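Local coordinates for protein diaminobutyrate-pyruvate transaminase and L-2,4-diaminobutyrate decarboxylase (Vibrio parahaemolyticus, PDB 2QMA) that probably makes diamines by decarboxylating L-2,4-diaminobutyrate with pyridoxal phosphate, this chain being the C-terminal decarboxylase domain of a transaminase-decarboxylase fusion, at residues A[260-265]-A[289-294]. Sequence-based numbering, arbitrary orientation.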
loop_
_atom_site.group_PDB
_atom_site.type_symbol
_atom_site.label_atom_id
_atom_site.label_comp_id
_atom_site.label_asym_id
_atom_site.label_seq_id
_atom_site.Cartn_x
_atom_site.Cartn_y
_atom_site.Cartn_z
ATOM N N PHE A 260 11.113 -26.585 -0.243
ATOM C CA PHE A 260 9.899 -26.493 0.581
ATOM C C PHE A 260 8.774 -25.725 -0.092
ATOM O O PHE A 260 7.625 -25.751 0.367
ATOM C CB PHE A 260 10.226 -25.809 1.932
ATOM C CG PHE A 260 10.457 -24.310 1.843
ATOM C CD1 PHE A 260 9.417 -23.412 2.096
ATOM C CD2 PHE A 260 11.701 -23.808 1.498
ATOM C CE1 PHE A 260 9.631 -22.002 2.031
ATOM C CE2 PHE A 260 11.929 -22.443 1.406
ATOM C CZ PHE A 260 10.888 -21.521 1.688
ATOM N N ALA A 261 9.114 -24.982 -1.151
ATOM C CA ALA A 261 8.091 -24.235 -1.853
ATOM C C ALA A 261 8.385 -24.179 -3.337
ATOM O O ALA A 261 9.553 -24.145 -3.749
ATOM C CB ALA A 261 7.999 -22.765 -1.334
ATOM N N ILE A 262 7.315 -24.034 -4.103
ATOM C CA ILE A 262 7.500 -23.982 -5.576
ATOM C C ILE A 262 6.585 -22.911 -6.113
ATOM O O ILE A 262 5.413 -22.869 -5.740
ATOM C CB ILE A 262 7.231 -25.375 -6.271
ATOM C CG1 ILE A 262 7.535 -25.239 -7.780
ATOM C CG2 ILE A 262 5.814 -25.873 -6.010
ATOM C CD1 ILE A 262 7.898 -26.598 -8.478
ATOM N N VAL A 263 7.100 -22.060 -7.004
ATOM C CA VAL A 263 6.273 -21.018 -7.540
ATOM C C VAL A 263 5.791 -21.390 -8.953
ATOM O O VAL A 263 6.624 -21.592 -9.867
ATOM C CB VAL A 263 7.002 -19.640 -7.527
ATOM C CG1 VAL A 263 6.158 -18.574 -8.192
ATOM C CG2 VAL A 263 7.332 -19.228 -6.064
ATOM N N GLY A 264 4.467 -21.477 -9.121
ATOM C CA GLY A 264 3.888 -21.624 -10.464
ATOM C C GLY A 264 3.479 -20.254 -10.976
ATOM O O GLY A 264 2.762 -19.538 -10.284
ATOM N N THR A 265 3.904 -19.862 -12.165
ATOM C CA THR A 265 3.596 -18.458 -12.602
ATOM C C THR A 265 2.428 -18.548 -13.601
ATOM O O THR A 265 2.532 -19.295 -14.576
ATOM C CB THR A 265 4.851 -17.698 -13.178
ATOM O OG1 THR A 265 5.877 -17.647 -12.163
ATOM C CG2 THR A 265 4.524 -16.257 -13.591
HETATM N N MSE A 289 5.723 -30.010 -0.560
HETATM C CA MSE A 289 6.010 -28.547 -0.675
HETATM C C MSE A 289 4.737 -27.727 -0.693
HETATM O O MSE A 289 3.642 -28.215 -0.984
HETATM C CB MSE A 289 6.831 -28.201 -1.970
HETATM C CG MSE A 289 8.065 -29.100 -2.235
HETATM SE SE MSE A 289 9.035 -28.692 -3.842
HETATM C CE MSE A 289 7.675 -29.184 -5.144
ATOM N N TRP A 290 4.923 -26.443 -0.427
ATOM C CA TRP A 290 3.909 -25.391 -0.615
ATOM C C TRP A 290 3.959 -24.858 -2.065
ATOM O O TRP A 290 5.000 -24.355 -2.499
ATOM C CB TRP A 290 4.324 -24.260 0.318
ATOM C CG TRP A 290 3.427 -23.116 0.383
ATOM C CD1 TRP A 290 3.229 -22.139 -0.591
ATOM C CD2 TRP A 290 2.624 -22.732 1.509
ATOM N NE1 TRP A 290 2.316 -21.213 -0.132
ATOM C CE2 TRP A 290 1.941 -21.537 1.147
ATOM C CE3 TRP A 290 2.397 -23.292 2.776
ATOM C CZ2 TRP A 290 1.022 -20.898 2.008
ATOM C CZ3 TRP A 290 1.514 -22.657 3.625
ATOM C CH2 TRP A 290 0.829 -21.480 3.243
HETATM N N MSE A 291 2.837 -24.920 -2.788
HETATM C CA MSE A 291 2.778 -24.329 -4.102
HETATM C C MSE A 291 2.139 -22.976 -3.959
HETATM O O MSE A 291 0.990 -22.857 -3.493
HETATM C CB MSE A 291 1.974 -25.138 -5.120
HETATM C CG MSE A 291 1.889 -24.271 -6.480
HETATM SE SE MSE A 291 1.004 -25.232 -7.928
HETATM C CE MSE A 291 -0.829 -25.196 -7.308
ATOM N N HIS A 292 2.896 -21.978 -4.363
ATOM C CA HIS A 292 2.411 -20.600 -4.418
ATOM C C HIS A 292 2.179 -20.285 -5.888
ATOM O O HIS A 292 3.101 -20.440 -6.720
ATOM C CB HIS A 292 3.401 -19.601 -3.749
ATOM C CG HIS A 292 3.017 -18.165 -3.996
ATOM N ND1 HIS A 292 1.959 -17.553 -3.358
ATOM C CD2 HIS A 292 3.521 -17.239 -4.861
ATOM C CE1 HIS A 292 1.819 -16.319 -3.814
ATOM N NE2 HIS A 292 2.776 -16.086 -4.697
ATOM N N VAL A 293 0.969 -19.824 -6.222
ATOM C CA VAL A 293 0.677 -19.438 -7.623
ATOM C C VAL A 293 0.810 -17.920 -7.775
ATOM O O VAL A 293 0.073 -17.172 -7.142
ATOM C CB VAL A 293 -0.705 -19.922 -8.121
ATOM C CG1 VAL A 293 -0.968 -19.294 -9.556
ATOM C CG2 VAL A 293 -0.765 -21.456 -8.152
ATOM N N ASP A 294 1.762 -17.457 -8.588
ATOM C CA ASP A 294 1.838 -16.039 -8.856
ATOM C C ASP A 294 0.884 -15.722 -10.035
ATOM O O ASP A 294 1.256 -15.824 -11.234
ATOM C CB ASP A 294 3.287 -15.604 -9.147
ATOM C CG ASP A 294 3.422 -14.081 -9.426
ATOM O OD1 ASP A 294 2.395 -13.363 -9.462
ATOM O OD2 ASP A 294 4.574 -13.613 -9.639
HETATM O O HOH W 1 6.501 -15.232 -10.719
#
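Ile262 is the main bump of this parallel strand pair: its CG2 fits into the hollow between Met289 and Met291, both selenomethionines, 3.9 Å from CE of Met289 and 4.0 Å from CB of Met291. Met289 runs obliquely across Ile262; it is extended to the selenium, and the bend at chi3 (-66°) then turns CE toward CG2. Gly264, next on this face, adds no bulge of its own, and CG1 of Val293 lies 3.8 Å from its carbonyl O. On the other face Ala261 is a low spot beside CB of Trp290, and the Phe260 ring lies with one face over Ala261 CB, which sits 3.7 Å from the ring plane toward its rim. Val263 sets CG1 near the plane of the His292 ring, at its edge. Five backbone hydrogen bonds set the register, from Trp290 N to Phe260 O through to Asp294 N to Gly264 O. At the C-terminal end one water bridges the side chains, donating to Thr265 OG1 and, at 2.7 Å, to Asp294 OD2, which Asn171 also holds. The Asp294 side chain lies about 7 Å from that of Lys325, the predicted attachment point of pyridoxal phosphate, which is not attached here. With helix 277-287 between them in sequence, the two strands make a beta-alpha-beta unit in the mixed sheet, between strands 203-208 and 318-322; that helix covers Ile262, Met291 and Val293, while helix 167-187 packs on Phe260 and Trp290.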